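Local coordinates for protein EreC (Klebsiella pneumoniae, PDB 6XCQ) that probably inactivates macrolide antibiotics such as erythromycin by hydrolysing the ester of the macrolactone ring, so giving its host resistance, at residues Leu45-Phe50 / Leu86-Asp91; Ser108-Ser113 / Glu121-Pro126. The protein carries 1 engineered substitution. One frame throughout, in Å; residues are numbered along the deposited sequence.

Contact 1: Leu45-Phe50 / Leu86-Asp91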
ATOM      1  N   LEU A  45       9.853  11.935  20.666  1.00 22.61           N
ATOM      2  CA  LEU A  45      10.651  12.115  19.460  1.00 29.76           C
ATOM      3  C   LEU A  45      11.593  13.310  19.583  1.00 26.87           C
ATOM      4  O   LEU A  45      11.190  14.389  20.018  1.00 25.91           O
ATOM      5  CB  LEU A  45       9.737  12.304  18.251  1.00 23.46           C
ATOM      6  CG  LEU A  45      10.372  11.860  16.938  1.00 28.82           C
ATOM      7  CD1 LEU A  45      10.594  10.369  16.990  1.00 26.83           C
ATOM      8  CD2 LEU A  45       9.493  12.222  15.767  1.00 33.10           C
ATOM      9  N   ASP A  46      12.849  13.123  19.165  1.00 22.52           N
ATOM     10  CA  ASP A  46      13.815  14.218  19.066  1.00 15.49           C
ATOM     11  C   ASP A  46      13.927  14.588  17.594  1.00 18.69           C
ATOM     12  O   ASP A  46      14.639  13.929  16.834  1.00 21.23           O
ATOM     13  CB  ASP A  46      15.173  13.823  19.648  1.00 25.52           C
ATOM     14  CG  ASP A  46      16.248  14.895  19.442  1.00 25.92           C
ATOM     15  OD1 ASP A  46      15.951  15.977  18.875  1.00 26.20           O
ATOM     16  OD2 ASP A  46      17.407  14.646  19.845  1.00 29.26           O
ATOM     17  N   PHE A  47      13.268  15.686  17.203  1.00 21.61           N
ATOM     18  CA  PHE A  47      13.191  16.030  15.789  1.00 23.76           C
ATOM     19  C   PHE A  47      14.550  16.382  15.196  1.00 25.03           C
ATOM     20  O   PHE A  47      14.685  16.379  13.969  1.00 20.34           O
ATOM     21  CB  PHE A  47      12.191  17.178  15.569  1.00 22.78           C
ATOM     22  CG  PHE A  47      10.741  16.746  15.652  1.00 33.66           C
ATOM     23  CD1 PHE A  47      10.074  16.732  16.864  1.00 35.28           C
ATOM     24  CD2 PHE A  47      10.057  16.341  14.523  1.00 37.13           C
ATOM     25  CE1 PHE A  47       8.750  16.318  16.943  1.00 47.85           C
ATOM     26  CE2 PHE A  47       8.728  15.936  14.596  1.00 41.63           C
ATOM     27  CZ  PHE A  47       8.075  15.922  15.803  1.00 33.33           C
ATOM     28  N   ASN A  48      15.569  16.657  16.022  1.00 24.54           N
ATOM     29  CA  ASN A  48      16.892  16.918  15.458  1.00 26.36           C
ATOM     30  C   ASN A  48      17.430  15.707  14.724  1.00 22.06           C
ATOM     31  O   ASN A  48      18.222  15.856  13.787  1.00 21.64           O
ATOM     32  CB  ASN A  48      17.890  17.327  16.546  1.00 21.17           C
ATOM     33  CG  ASN A  48      17.469  18.577  17.260  1.00 31.04           C
ATOM     34  OD1 ASN A  48      17.547  19.665  16.706  1.00 29.11           O
ATOM     35  ND2 ASN A  48      16.986  18.427  18.489  1.00 25.00           N
ATOM     36  N   GLU A  49      17.028  14.500  15.144  1.00 18.07           N
ATOM     37  CA  GLU A  49      17.561  13.286  14.529  1.00 20.07           C
ATOM     38  C   GLU A  49      17.073  13.097  13.092  1.00 19.98           C
ATOM     39  O   GLU A  49      17.677  12.326  12.345  1.00 25.82           O
ATOM     40  CB  GLU A  49      17.198  12.066  15.382  1.00 18.38           C
ATOM     41  CG  GLU A  49      17.676  12.171  16.817  1.00 18.87           C
ATOM     42  CD  GLU A  49      17.412  10.909  17.637  1.00 26.00           C
ATOM     43  OE1 GLU A  49      16.357  10.262  17.470  1.00 22.17           O
ATOM     44  OE2 GLU A  49      18.283  10.549  18.445  1.00 27.98           O
ATOM     45  N   PHE A  50      16.011  13.790  12.686  1.00 19.35           N
ATOM     46  CA  PHE A  50      15.466  13.651  11.340  1.00 27.42           C
ATOM     47  C   PHE A  50      15.809  14.831  10.436  1.00 23.21           C
ATOM     48  O   PHE A  50      15.334  14.887   9.297  1.00 23.90           O
ATOM     49  CB  PHE A  50      13.951  13.423  11.432  1.00 28.18           C
ATOM     50  CG  PHE A  50      13.601  12.303  12.375  1.00 32.77           C
ATOM     51  CD1 PHE A  50      13.688  10.986  11.960  1.00 35.45           C
ATOM     52  CD2 PHE A  50      13.281  12.563  13.701  1.00 38.90           C
ATOM     53  CE1 PHE A  50      13.430   9.946  12.838  1.00 35.94           C
ATOM     54  CE2 PHE A  50      13.014  11.530  14.585  1.00 35.83           C
ATOM     55  CZ  PHE A  50      13.094  10.214  14.154  1.00 35.78           C
ATOM     56  N   LEU A  86       6.671  14.264   9.417  1.00 20.43           N
ATOM     57  CA  LEU A  86       6.146  14.809   8.168  1.00 18.89           C
ATOM     58  C   LEU A  86       4.931  15.690   8.425  1.00 19.28           C
ATOM     59  O   LEU A  86       4.763  16.738   7.784  1.00 21.01           O
ATOM     60  CB  LEU A  86       5.793  13.675   7.208  1.00 18.46           C
ATOM     61  CG  LEU A  86       6.986  12.883   6.674  1.00 22.21           C
ATOM     62  CD1 LEU A  86       6.531  11.598   5.960  1.00 15.84           C
ATOM     63  CD2 LEU A  86       7.803  13.777   5.772  1.00 18.79           C
ATOM     64  N   VAL A  87       4.085  15.295   9.372  1.00 16.13           N
ATOM     65  CA  VAL A  87       2.897  16.083   9.678  1.00 20.87           C
ATOM     66  C   VAL A  87       3.286  17.366  10.399  1.00 26.71           C
ATOM     67  O   VAL A  87       2.923  18.471   9.977  1.00 28.38           O
ATOM     68  CB  VAL A  87       1.895  15.255  10.498  1.00 22.61           C
ATOM     69  CG1 VAL A  87       0.837  16.175  11.120  1.00 26.64           C
ATOM     70  CG2 VAL A  87       1.243  14.219   9.616  1.00 21.81           C
ATOM     71  N   GLU A  88       4.054  17.244  11.479  1.00 21.25           N
ATOM     72  CA  GLU A  88       4.276  18.401  12.337  1.00 22.56           C
ATOM     73  C   GLU A  88       5.342  19.344  11.816  1.00 20.86           C
ATOM     74  O   GLU A  88       5.335  20.524  12.187  1.00 28.33           O
ATOM     75  CB  GLU A  88       4.631  17.956  13.746  1.00 24.33           C
ATOM     76  CG  GLU A  88       3.531  17.179  14.389  1.00 27.25           C
ATOM     77  CD  GLU A  88       3.934  16.701  15.751  1.00 29.49           C
ATOM     78  OE1 GLU A  88       4.920  17.250  16.276  1.00 29.74           O
ATOM     79  OE2 GLU A  88       3.290  15.774  16.278  1.00 29.88           O
ATOM     80  N   ARG A  89       6.246  18.880  10.959  1.00 21.79           N
ATOM     81  CA  ARG A  89       7.314  19.752  10.499  1.00 25.67           C
ATOM     82  C   ARG A  89       7.249  20.080   9.022  1.00 34.22           C
ATOM     83  O   ARG A  89       7.872  21.059   8.604  1.00 26.59           O
ATOM     84  CB  ARG A  89       8.685  19.142  10.823  1.00 28.41           C
ATOM     85  CG  ARG A  89       8.962  19.108  12.310  1.00 34.24           C
ATOM     86  CD  ARG A  89       9.093  20.525  12.888  1.00 43.31           C
ATOM     87  NE  ARG A  89       9.560  20.501  14.274  1.00 50.76           N
ATOM     88  CZ  ARG A  89      10.836  20.400  14.634  1.00 49.21           C
ATOM     89  NH1 ARG A  89      11.789  20.333  13.709  1.00 56.93           N
ATOM     90  NH2 ARG A  89      11.160  20.377  15.920  1.00 56.01           N
ATOM     91  N   HIS A  90       6.500  19.312   8.229  1.00 25.80           N
ATOM     92  CA  HIS A  90       6.363  19.592   6.809  1.00 26.35           C
ATOM     93  C   HIS A  90       4.908  19.622   6.356  1.00 18.78           C
ATOM     94  O   HIS A  90       4.649  19.669   5.144  1.00 26.03           O
ATOM     95  CB  HIS A  90       7.171  18.574   5.992  1.00 21.78           C
ATOM     96  CG  HIS A  90       8.652  18.704   6.176  1.00 29.93           C
ATOM     97  ND1 HIS A  90       9.405  19.633   5.493  1.00 25.73           N
ATOM     98  CD2 HIS A  90       9.521  18.029   6.970  1.00 28.91           C
ATOM     99  CE1 HIS A  90      10.670  19.530   5.859  1.00 37.38           C
ATOM    100  NE2 HIS A  90      10.769  18.559   6.750  1.00 30.04           N
ATOM    101  N   ASP A  91       3.952  19.587   7.289  1.00 24.06           N
ATOM    102  CA  ASP A  91       2.533  19.848   6.996  1.00 21.30           C
ATOM    103  C   ASP A  91       1.905  18.821   6.056  1.00 28.27           C
ATOM    104  O   ASP A  91       1.001  19.152   5.278  1.00 25.07           O
ATOM    105  CB  ASP A  91       2.345  21.255   6.421  1.00 34.41           C
ATOM    106  CG  ASP A  91       2.113  22.290   7.495  1.00 54.05           C
ATOM    107  OD1 ASP A  91       1.061  22.220   8.166  1.00 54.12           O
ATOM    108  OD2 ASP A  91       2.991  23.162   7.669  1.00 57.54           O
TER

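Contact 2: Ser108-Ser113 / Glu121-Pro126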
ATOM      1  N   SER A 108     -11.744   5.713   7.917  1.00 16.51           N
ATOM      2  CA  SER A 108     -11.933   7.122   8.245  1.00 20.17           C
ATOM      3  C   SER A 108     -13.026   7.298   9.288  1.00 17.91           C
ATOM      4  O   SER A 108     -12.895   8.126  10.199  1.00 19.49           O
ATOM      5  CB  SER A 108     -12.288   7.923   6.997  1.00 27.91           C
ATOM      6  OG  SER A 108     -11.158   8.112   6.181  1.00 29.89           O
ATOM      7  N   GLU A 109     -14.127   6.554   9.148  1.00 18.14           N
ATOM      8  CA  GLU A 109     -15.149   6.532  10.190  1.00 21.93           C
ATOM      9  C   GLU A 109     -14.545   6.172  11.538  1.00 25.92           C
ATOM     10  O   GLU A 109     -14.894   6.761  12.565  1.00 28.34           O
ATOM     11  CB  GLU A 109     -16.228   5.512   9.850  1.00 24.30           C
ATOM     12  CG  GLU A 109     -17.261   5.927   8.840  1.00 48.79           C
ATOM     13  CD  GLU A 109     -18.335   4.872   8.732  1.00 44.06           C
ATOM     14  OE1 GLU A 109     -19.203   4.826   9.632  1.00 61.15           O
ATOM     15  OE2 GLU A 109     -18.284   4.061   7.778  1.00 45.25           O
ATOM     16  N   TYR A 110     -13.661   5.172  11.556  1.00 19.93           N
ATOM     17  CA  TYR A 110     -12.993   4.799  12.794  1.00 18.23           C
ATOM     18  C   TYR A 110     -12.226   5.977  13.376  1.00 19.39           C
ATOM     19  O   TYR A 110     -12.377   6.309  14.556  1.00 22.82           O
ATOM     20  CB  TYR A 110     -12.054   3.620  12.539  1.00 20.40           C
ATOM     21  CG  TYR A 110     -11.036   3.400  13.637  1.00 23.26           C
ATOM     22  CD1 TYR A 110     -11.428   2.886  14.879  1.00 16.96           C
ATOM     23  CD2 TYR A 110      -9.689   3.692  13.434  1.00 18.03           C
ATOM     24  CE1 TYR A 110     -10.494   2.667  15.895  1.00 17.77           C
ATOM     25  CE2 TYR A 110      -8.743   3.468  14.441  1.00 14.19           C
ATOM     26  CZ  TYR A 110      -9.155   2.956  15.669  1.00 21.05           C
ATOM     27  OH  TYR A 110      -8.239   2.735  16.675  1.00 19.75           O
ATOM     28  N   LEU A 111     -11.386   6.618  12.560  1.00 20.07           N
ATOM     29  CA  LEU A 111     -10.562   7.710  13.072  1.00 22.47           C
ATOM     30  C   LEU A 111     -11.411   8.807  13.699  1.00 39.78           C
ATOM     31  O   LEU A 111     -11.073   9.323  14.772  1.00 29.54           O
ATOM     32  CB  LEU A 111      -9.700   8.292  11.956  1.00 19.16           C
ATOM     33  CG  LEU A 111      -8.568   7.379  11.482  1.00 18.93           C
ATOM     34  CD1 LEU A 111      -7.717   8.104  10.449  1.00 22.69           C
ATOM     35  CD2 LEU A 111      -7.724   6.895  12.660  1.00 26.53           C
ATOM     36  N   ASN A 112     -12.525   9.161  13.054  1.00 33.79           N
ATOM     37  CA  ASN A 112     -13.342  10.290  13.478  1.00 38.80           C
ATOM     38  C   ASN A 112     -14.333   9.933  14.573  1.00 34.54           C
ATOM     39  O   ASN A 112     -14.912  10.839  15.177  1.00 55.38           O
ATOM     40  CB  ASN A 112     -14.084  10.868  12.270  1.00 36.01           C
ATOM     41  CG  ASN A 112     -13.139  11.411  11.220  1.00 42.45           C
ATOM     42  OD1 ASN A 112     -12.276  12.234  11.518  1.00 50.38           O
ATOM     43  ND2 ASN A 112     -13.285  10.943   9.983  1.00 47.39           N
ATOM     44  N   SER A 113     -14.532   8.650  14.850  1.00 34.05           N
ATOM     45  CA  SER A 113     -15.525   8.232  15.825  1.00 49.45           C
ATOM     46  C   SER A 113     -15.048   8.506  17.251  1.00 58.43           C
ATOM     47  O   SER A 113     -13.861   8.731  17.506  1.00 49.35           O
ATOM     48  CB  SER A 113     -15.816   6.745  15.668  1.00 40.17           C
ATOM     49  OG  SER A 113     -14.737   6.000  16.207  1.00 59.29           O
ATOM     50  N   GLU A 121     -11.573  -3.115  15.288  1.00 17.94           N
ATOM     51  CA  GLU A 121     -12.127  -4.357  14.754  1.00 22.16           C
ATOM     52  C   GLU A 121     -13.477  -4.153  14.068  1.00 20.22           C
ATOM     53  O   GLU A 121     -13.831  -4.912  13.165  1.00 20.05           O
ATOM     54  CB  GLU A 121     -12.291  -5.392  15.866  1.00 21.22           C
ATOM     55  CG  GLU A 121     -11.008  -5.996  16.370  1.00 23.34           C
ATOM     56  CD  GLU A 121     -10.445  -5.237  17.544  1.00 30.71           C
ATOM     57  OE1 GLU A 121     -10.751  -4.030  17.675  1.00 20.99           O
ATOM     58  OE2 GLU A 121      -9.697  -5.846  18.337  1.00 35.58           O
ATOM     59  N   ARG A 122     -14.244  -3.150  14.485  1.00 22.13           N
ATOM     60  CA  ARG A 122     -15.564  -2.928  13.897  1.00 25.29           C
ATOM     61  C   ARG A 122     -15.493  -2.262  12.532  1.00 35.87           C
ATOM     62  O   ARG A 122     -16.480  -2.294  11.789  1.00 22.31           O
ATOM     63  CB  ARG A 122     -16.419  -2.064  14.820  1.00 34.21           C
ATOM     64  CG  ARG A 122     -16.680  -2.665  16.189  1.00 39.19           C
ATOM     65  CD  ARG A 122     -18.031  -3.366  16.234  1.00 66.13           C
ATOM     66  NE  ARG A 122     -18.148  -4.265  17.380  1.00 69.97           N
ATOM     67  CZ  ARG A 122     -18.313  -3.863  18.639  1.00 65.11           C
ATOM     68  NH1 ARG A 122     -18.410  -4.759  19.610  1.00 61.01           N
ATOM     69  NH2 ARG A 122     -18.384  -2.569  18.928  1.00 55.56           N
ATOM     70  N   PHE A 123     -14.357  -1.656  12.188  1.00 19.21           N
ATOM     71  CA  PHE A 123     -14.247  -0.845  10.985  1.00 19.30           C
ATOM     72  C   PHE A 123     -13.262  -1.419   9.984  1.00 22.65           C
ATOM     73  O   PHE A 123     -12.925  -0.740   9.006  1.00 19.07           O
ATOM     74  CB  PHE A 123     -13.816   0.582  11.336  1.00 18.78           C
ATOM     75  CG  PHE A 123     -14.767   1.302  12.237  1.00 27.88           C
ATOM     76  CD1 PHE A 123     -14.708   1.126  13.613  1.00 25.35           C
ATOM     77  CD2 PHE A 123     -15.731   2.153  11.709  1.00 27.96           C
ATOM     78  CE1 PHE A 123     -15.589   1.797  14.450  1.00 27.19           C
ATOM     79  CE2 PHE A 123     -16.618   2.826  12.542  1.00 27.70           C
ATOM     80  CZ  PHE A 123     -16.546   2.643  13.914  1.00 31.47           C
ATOM     81  N   SER A 124     -12.802  -2.651  10.183  0.65 21.09           N
ATOM     82  CA  SER A 124     -11.692  -3.155   9.395  0.65 20.44           C
ATOM     83  C   SER A 124     -11.867  -4.642   9.142  0.65 28.50           C
ATOM     84  O   SER A 124     -12.460  -5.360   9.951  0.65 26.84           O
ATOM     85  CB  SER A 124     -10.364  -2.900  10.109  0.65 22.29           C
ATOM     86  OG  SER A 124     -10.383  -3.485  11.397  0.65 24.04           O
ATOM     87  N   ASP A 125     -11.328  -5.092   8.021  1.00 21.20           N
ATOM     88  CA  ASP A 125     -11.304  -6.497   7.672  1.00 25.54           C
ATOM     89  C   ASP A 125     -10.018  -7.125   8.188  1.00 22.54           C
ATOM     90  O   ASP A 125      -9.090  -6.420   8.591  1.00 20.08           O
ATOM     91  CB  ASP A 125     -11.466  -6.629   6.159  1.00 25.21           C
ATOM     92  CG  ASP A 125     -12.702  -5.888   5.651  1.00 35.72           C
ATOM     93  OD1 ASP A 125     -13.816  -6.227   6.112  1.00 34.08           O
ATOM     94  OD2 ASP A 125     -12.564  -4.952   4.820  1.00 30.52           O
ATOM     95  N   PRO A 126      -9.940  -8.464   8.223  1.00 25.09           N
ATOM     96  CA  PRO A 126      -8.763  -9.113   8.850  1.00 24.78           C
ATOM     97  C   PRO A 126      -7.402  -8.707   8.289  1.00 22.74           C
ATOM     98  O   PRO A 126      -6.486  -8.417   9.068  1.00 17.80           O
ATOM     99  CB  PRO A 126      -9.046 -10.603   8.630  1.00 22.83           C
ATOM    100  CG  PRO A 126     -10.550 -10.696   8.624  1.00 23.09           C
ATOM    101  CD  PRO A 126     -11.059  -9.411   8.024  1.00 22.91           C
TER

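Contact 1: Leu45-Phe50 / Leu86-Asp91
Arg89 lays its guanidinium over one face of the Phe47 ring, a cation-pi stack with centres 4.5 Å apart and planes 24° from parallel. The group is shifted toward the root of the phenylalanine, so that NH2 of Arg89 sits 3.4 Å from CB of Phe47, while the aliphatic part of the arginine continues the layer, its CG lying 3.7 Å from CD2 of Phe47. A bend at chi2 (-66°) turns the arginine chain along the ring. Glu88 meets the far end of the same ring obliquely, its OE1 3.5 Å from CZ of Phe47, and its carboxylate is held by a salt bridge to Arg84 and a hydrogen bond from the hydroxyl of Tyr142. Leu45 CD2 lies against the opposite face of the Phe47 ring. Behind Phe47, Asp46 OD1 accepts from Asn48 N (3.0 Å), closing an Asx turn, and also from Asn48 ND2 at 2.7 Å, so that one carboxylate oxygen takes both backbone and side-chain N-H groups of Asn48. The loop is thereby joined to the C-terminal end of helix 73-90 without any hydrogen bond between the segments: a flat aromatic suits a surface site where arginine can stack and still meet solvent.

Contact 2: Ser108-Ser113 / Glu121-Pro126
Phe123 packs against the last turn of helix 101-112 in a helix-loop-helix connection, the loop carrying the chain on to helix 126-146. The apolar contacts centre on its ring. Tyr110 CB stands over one face in a CH-pi contact, 4.0 Å from the centroid of the Phe123 ring and 28° off its normal, and the closest pair is Tyr110 CB to Phe123 CG at 3.6 Å. Glu109 adds its aliphatic root, CB lying 3.8 Å from CE2 of Phe123; this suits an exposed helix position, where the methylene can pack while the carboxylate lies beyond the contact.

The aromatic contact is looser. The Tyr110 and Phe123 rings are inclined at 50° with centroids 5.9 Å apart, an oblique pair that is neither stacked nor T-shaped. With CG of Tyr110 opposite its backbone N (chi1 164°), the tyrosine ring is carried past Phe123 toward Leu120 and Ile137, which leaves CB to meet the phenylalanine face.

Polar bonds finish the helix rather than bridge the segments. Lys140 of helix 126-146 hydrogen-bonds to Ser113 OG, tying the helix end to the following helix; a small hydroxyl side chain fits here because it can fold back on the last turn. Ser113 N (3.2 Å) and Ser113 OG (2.9 Å) both reach Tyr110 O from the same face of its carbonyl plane.

Contact 1 lies at the surface, its centre about 23 Å from the centre of the chain, whereas contact 2 is partly buried, its centre about 17 Å from there. They share no helix or loop and do not touch: their nearest atoms are about 11 Å apart. Helix 126-146 nevertheless borders both, supplying Tyr142 beside 86-91 and Lys140 beside 108-113. Each sets one phenylalanine from a loop against the C-terminal end of a helix, burying similar areas, 182 and 185 Å². The partners differ with place: at the more peripheral contact 1 a charged guanidinium meets the ring, while at contact 2 it is mainly carbon, with the tyrosine buried.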